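Local coordinates for protein citrate synthase (Sulfolobus solfataricus, PDB 1O7X) that belongs to the citrate synthase family of largely helical enzymes, here an archaeal member whose assembly holds two chains, at residues Ala125-Ala128 / Thr129-Ala132; Ser155-Leu158 / Ala159-Arg163. All coordinates share one frame; numbering follows the deposited sequence.

Contact 1. Residues Ala125-Ala128 / Thr129-Ala132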
ATOM      1  N   ALA A 125     -11.127  -0.723 -16.583  1.00 29.08           N
ATOM      2  CA  ALA A 125     -12.535  -0.383 -16.707  1.00 28.48           C
ATOM      3  C   ALA A 125     -13.197  -0.159 -15.351  1.00 28.14           C
ATOM      4  O   ALA A 125     -13.970   0.790 -15.165  1.00 27.05           O
ATOM      5  CB  ALA A 125     -13.234  -1.469 -17.525  1.00 27.50           C
ATOM      6  N   LYS A 126     -12.872  -0.996 -14.354  1.00 28.49           N
ATOM      7  CA  LYS A 126     -13.484  -0.748 -13.040  1.00 29.08           C
ATOM      8  C   LYS A 126     -12.904   0.511 -12.427  1.00 30.12           C
ATOM      9  O   LYS A 126     -13.645   1.193 -11.697  1.00 30.80           O
ATOM     10  CB  LYS A 126     -13.458  -1.999 -12.196  1.00 28.84           C
ATOM     11  CG  LYS A 126     -14.335  -3.052 -12.853  1.00 29.50           C
ATOM     12  CD  LYS A 126     -13.756  -4.447 -12.853  1.00 29.49           C
ATOM     13  CE  LYS A 126     -14.854  -5.466 -12.683  1.00 30.63           C
ATOM     14  NZ  LYS A 126     -15.889  -5.454 -13.743  1.00 32.07           N
ATOM     15  N   MET A 127     -11.657   0.882 -12.724  1.00 29.95           N
ATOM     16  CA  MET A 127     -11.116   2.125 -12.207  1.00 31.03           C
ATOM     17  C   MET A 127     -11.905   3.314 -12.762  1.00 31.36           C
ATOM     18  O   MET A 127     -12.310   4.211 -12.016  1.00 30.98           O
ATOM     19  CB  MET A 127      -9.626   2.316 -12.490  1.00 32.06           C
ATOM     20  CG  MET A 127      -8.710   1.785 -11.408  1.00 32.96           C
ATOM     21  SD  MET A 127      -8.464   2.754  -9.922  1.00 31.48           S
ATOM     22  CE  MET A 127      -9.944   3.712  -9.748  1.00 31.37           C
ATOM     23  N   ALA A 128     -12.245   3.286 -14.056  1.00 31.14           N
ATOM     24  CA  ALA A 128     -13.100   4.347 -14.586  1.00 31.30           C
ATOM     25  C   ALA A 128     -14.378   4.485 -13.770  1.00 30.17           C
ATOM     26  O   ALA A 128     -14.806   5.611 -13.471  1.00 30.25           O
ATOM     27  CB  ALA A 128     -13.417   4.114 -16.052  1.00 32.86           C
ATOM     28  N   THR A 129     -15.035   3.386 -13.433  1.00 29.72           N
ATOM     29  CA  THR A 129     -16.250   3.414 -12.609  1.00 29.53           C
ATOM     30  C   THR A 129     -15.963   4.004 -11.224  1.00 28.36           C
ATOM     31  O   THR A 129     -16.666   4.904 -10.751  1.00 26.86           O
ATOM     32  CB  THR A 129     -16.823   1.987 -12.488  1.00 29.75           C
ATOM     33  OG1 THR A 129     -17.221   1.588 -13.806  1.00 30.46           O
ATOM     34  CG2 THR A 129     -18.010   1.875 -11.565  1.00 29.78           C
ATOM     35  N   LEU A 130     -14.867   3.551 -10.604  1.00 27.19           N
ATOM     36  CA  LEU A 130     -14.470   4.053  -9.302  1.00 27.45           C
ATOM     37  C   LEU A 130     -14.331   5.566  -9.363  1.00 27.98           C
ATOM     38  O   LEU A 130     -15.068   6.328  -8.717  1.00 28.30           O
ATOM     39  CB  LEU A 130     -13.221   3.358  -8.760  1.00 27.99           C
ATOM     40  CG  LEU A 130     -13.402   1.953  -8.149  1.00 28.47           C
ATOM     41  CD1 LEU A 130     -12.124   1.418  -7.510  1.00 26.80           C
ATOM     42  CD2 LEU A 130     -14.511   1.926  -7.102  1.00 27.87           C
ATOM     43  N   VAL A 131     -13.421   6.033 -10.214  1.00 27.55           N
ATOM     44  CA  VAL A 131     -13.179   7.455 -10.402  1.00 26.45           C
ATOM     45  C   VAL A 131     -14.442   8.231 -10.710  1.00 27.86           C
ATOM     46  O   VAL A 131     -14.750   9.289 -10.117  1.00 29.01           O
ATOM     47  CB  VAL A 131     -12.144   7.613 -11.515  1.00 25.38           C
ATOM     48  CG1 VAL A 131     -11.738   9.060 -11.697  1.00 26.50           C
ATOM     49  CG2 VAL A 131     -10.933   6.769 -11.152  1.00 25.46           C
ATOM     50  N   ALA A 132     -15.268   7.699 -11.618  1.00 27.85           N
ATOM     51  CA  ALA A 132     -16.511   8.413 -11.932  1.00 27.79           C
ATOM     52  C   ALA A 132     -17.329   8.578 -10.664  1.00 27.64           C
ATOM     53  O   ALA A 132     -17.755   9.698 -10.371  1.00 26.51           O
ATOM     54  CB  ALA A 132     -17.240   7.679 -13.041  1.00 28.50           C
TER
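Met127 bends its thioether over the next turn of helix 116-138 and brings its methyl group against both Leu130 and Val131. Its CE lies 3.4 Å from Leu130 CB and 3.5 Å from Val131 CG2; the Met127 side chain crosses both at a slant. The bends at chi2 (-79°) and chi3 fold the methyl back along the helix instead of letting it run outward. With chi1 of Val131 at -175°, CG2 sits beside the backbone N, facing the previous turn, and is the branch that meets Met127 CE. This apolar side is the tight one: Leu96 of helix 92-106 covers Met127 and Leu130, while from helix 330-352 Thr339 touches Met127 and Leu336 touches Val131. The looser side belongs to Lys126, partly exposed, whose chain leads away from the following turn to a salt bridge with Glu72. Thr129 is buried, and its OG1 is bonded to Tyr73 O. Beneath the side chains run four i to i+4 backbone bonds; Val131 N to Met127 O, at 2.8 Å, points nearly straight at the carbonyl, whereas Thr129 N to Ala125 O is longer, 3.3 Å. The arrangement is that of a regular, buried alpha-helix, packed among other helices in the mainly helical citrate synthase fold.

Contact 2. Residues Ser155-Leu158 / Ala159-Arg163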
ATOM      1  N   SER A 155     -17.251   6.845 -22.472  1.00 39.75           N
ATOM      2  CA  SER A 155     -17.841   6.143 -21.348  1.00 40.10           C
ATOM      3  C   SER A 155     -17.684   6.842 -20.009  1.00 39.78           C
ATOM      4  O   SER A 155     -18.671   7.026 -19.288  1.00 39.54           O
ATOM      5  CB  SER A 155     -17.300   4.708 -21.291  1.00 40.85           C
ATOM      6  OG  SER A 155     -18.106   3.907 -22.161  1.00 41.72           O
ATOM      7  N   PHE A 156     -16.468   7.250 -19.662  1.00 39.56           N
ATOM      8  CA  PHE A 156     -16.148   7.895 -18.403  1.00 37.99           C
ATOM      9  C   PHE A 156     -16.825   9.239 -18.244  1.00 37.86           C
ATOM     10  O   PHE A 156     -17.422   9.477 -17.201  1.00 38.00           O
ATOM     11  CB  PHE A 156     -14.632   8.030 -18.251  1.00 36.81           C
ATOM     12  CG  PHE A 156     -14.151   8.762 -17.034  1.00 35.78           C
ATOM     13  CD1 PHE A 156     -14.147   8.166 -15.789  1.00 35.91           C
ATOM     14  CD2 PHE A 156     -13.671  10.050 -17.129  1.00 35.26           C
ATOM     15  CE1 PHE A 156     -13.675   8.846 -14.685  1.00 36.06           C
ATOM     16  CE2 PHE A 156     -13.189  10.742 -16.040  1.00 34.95           C
ATOM     17  CZ  PHE A 156     -13.190  10.137 -14.805  1.00 35.62           C
ATOM     18  N   LEU A 157     -16.777  10.097 -19.256  1.00 38.50           N
ATOM     19  CA  LEU A 157     -17.416  11.414 -19.134  1.00 38.66           C
ATOM     20  C   LEU A 157     -18.917  11.322 -18.914  1.00 39.20           C
ATOM     21  O   LEU A 157     -19.487  12.072 -18.111  1.00 38.93           O
ATOM     22  CB  LEU A 157     -17.050  12.265 -20.345  1.00 37.34           C
ATOM     23  CG  LEU A 157     -15.551  12.456 -20.582  1.00 36.66           C
ATOM     24  CD1 LEU A 157     -15.311  13.288 -21.836  1.00 36.10           C
ATOM     25  CD2 LEU A 157     -14.905  13.144 -19.397  1.00 36.59           C
ATOM     26  N   LEU A 158     -19.576  10.388 -19.593  1.00 40.15           N
ATOM     27  CA  LEU A 158     -21.011  10.162 -19.487  1.00 41.14           C
ATOM     28  C   LEU A 158     -21.395   9.750 -18.068  1.00 40.46           C
ATOM     29  O   LEU A 158     -22.342  10.203 -17.438  1.00 39.37           O
ATOM     30  CB  LEU A 158     -21.473   9.094 -20.489  1.00 42.62           C
ATOM     31  CG  LEU A 158     -22.791   9.309 -21.241  1.00 43.69           C
ATOM     32  CD1 LEU A 158     -22.727  10.551 -22.128  1.00 44.61           C
ATOM     33  CD2 LEU A 158     -23.164   8.130 -22.131  1.00 43.30           C
ATOM     34  N   ALA A 159     -20.572   8.874 -17.499  1.00 40.53           N
ATOM     35  CA  ALA A 159     -20.779   8.357 -16.155  1.00 39.68           C
ATOM     36  C   ALA A 159     -20.625   9.509 -15.174  1.00 40.15           C
ATOM     37  O   ALA A 159     -21.437   9.691 -14.264  1.00 39.98           O
ATOM     38  CB  ALA A 159     -19.786   7.233 -15.919  1.00 39.35           C
ATOM     39  N   SER A 160     -19.580  10.299 -15.396  1.00 40.14           N
ATOM     40  CA  SER A 160     -19.279  11.430 -14.542  1.00 41.21           C
ATOM     41  C   SER A 160     -20.344  12.506 -14.509  1.00 42.82           C
ATOM     42  O   SER A 160     -20.876  12.877 -13.463  1.00 43.01           O
ATOM     43  CB  SER A 160     -17.942  12.040 -14.987  1.00 40.24           C
ATOM     44  OG  SER A 160     -16.960  11.015 -14.886  1.00 40.31           O
ATOM     45  N   PHE A 161     -20.623  13.058 -15.687  1.00 44.55           N
ATOM     46  CA  PHE A 161     -21.567  14.163 -15.765  1.00 46.12           C
ATOM     47  C   PHE A 161     -22.981  13.741 -16.093  1.00 48.00           C
ATOM     48  O   PHE A 161     -23.901  14.446 -15.647  1.00 48.75           O
ATOM     49  CB  PHE A 161     -21.048  15.184 -16.789  1.00 45.19           C
ATOM     50  CG  PHE A 161     -19.634  15.591 -16.463  1.00 44.37           C
ATOM     51  CD1 PHE A 161     -18.587  15.181 -17.252  1.00 44.07           C
ATOM     52  CD2 PHE A 161     -19.373  16.378 -15.355  1.00 44.01           C
ATOM     53  CE1 PHE A 161     -17.289  15.559 -16.944  1.00 44.34           C
ATOM     54  CE2 PHE A 161     -18.077  16.746 -15.054  1.00 44.08           C
ATOM     55  CZ  PHE A 161     -17.023  16.343 -15.846  1.00 43.40           C
ATOM     56  N   ALA A 162     -23.172  12.662 -16.853  1.00 49.18           N
ATOM     57  CA  ALA A 162     -24.543  12.275 -17.215  1.00 51.03           C
ATOM     58  C   ALA A 162     -25.091  13.406 -18.086  1.00 52.68           C
ATOM     59  O   ALA A 162     -26.135  14.019 -17.912  1.00 53.10           O
ATOM     60  CB  ALA A 162     -25.383  12.012 -15.987  1.00 50.86           C
ATOM     61  N   ARG A 163     -24.263  13.747 -19.051  1.00 54.59           N
ATOM     62  CA  ARG A 163     -24.379  14.795 -20.052  1.00 56.02           C
ATOM     63  C   ARG A 163     -23.558  14.293 -21.234  1.00 56.62           C
ATOM     64  O   ARG A 163     -22.421  13.859 -20.992  1.00 57.34           O
ATOM     65  CB  ARG A 163     -23.831  16.077 -19.441  1.00 56.91           C
ATOM     66  CG  ARG A 163     -23.198  17.151 -20.287  1.00 58.32           C
ATOM     67  CD  ARG A 163     -22.409  18.183 -19.483  1.00 59.39           C
ATOM     68  NE  ARG A 163     -20.999  18.194 -19.851  1.00 60.98           N
ATOM     69  CZ  ARG A 163     -19.910  18.282 -19.099  1.00 62.22           C
ATOM     70  NH1 ARG A 163     -19.933  18.399 -17.767  1.00 62.21           N
ATOM     71  NH2 ARG A 163     -18.703  18.261 -19.679  1.00 62.52           N
TER
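Ser160 sets its hydroxyl over the face of the Phe156 ring one turn earlier, OG standing 3.8 Å above the ring plane and over its centre. A chi1 of -59° holds Ser160 OG beside its own N and turns the hydroxyl back toward Phe156, whose CG, anti to the backbone N (chi1 176°), places the ring under it. Ser160 OG donates to Phe156 O at 2.8 Å, coming from above the carbonyl plane, and Ser160 N reaches the same oxygen at 2.9 Å, so two donors grip one carbonyl. Leu157 and Phe161 lie side by side and point the same way, in loose apolar contact, with Leu157 CD2 4.2 Å from Phe161 CE1. The Phe161 ring is layered between two neighbours: Arg163 NH1 lies 3.1 Å above one face and Ser160 CB 3.9 Å above the other, both offset toward the rim. Arg163 NH2 is bonded to Leu323 O. In the backbone, Phe161 N makes an almost straight bond to Leu157 O (2.9 Å). One residue on, Ala162 takes positive phi (65°) as the helix ends, and its N bonds only weakly to Leu158 O. Beyond this turn, Leu158 CD1 rests 3.5 Å from Arg163 O. On helix 152-161, Phe156 touches Leu333 and Leu336 of helix 330-352, Ala159 and Ser160 lie against Ala132 of helix 116-138, and at the end Phe161 meets the ring of Phe325.

How the contacts relate
Contacts 1 and 2 lie on helices that follow each other in the chain, 116-138 and 152-161, with their centres about 11 Å apart. They touch directly: the Phe156 ring packs on contact 1, CE1 lying 3.6 Å from Val131 CG1, and Ala132 CB comes within 3.8 Å of Ser160 OG. Helix 330-352 borders both. Contact 1 is the deeper, about 13 Å from the chain centre against 19 Å, and nearly all buried; its side-chain contacts are aliphatic and thioether, beside regular backbone bonds. Contact 2 is partly buried: Phe156 and Ser160 face contact 1, whereas Phe161 and Arg163 mark the more exposed helix end, where the last backbone bond, Ala162 N to Leu158 O, is weak.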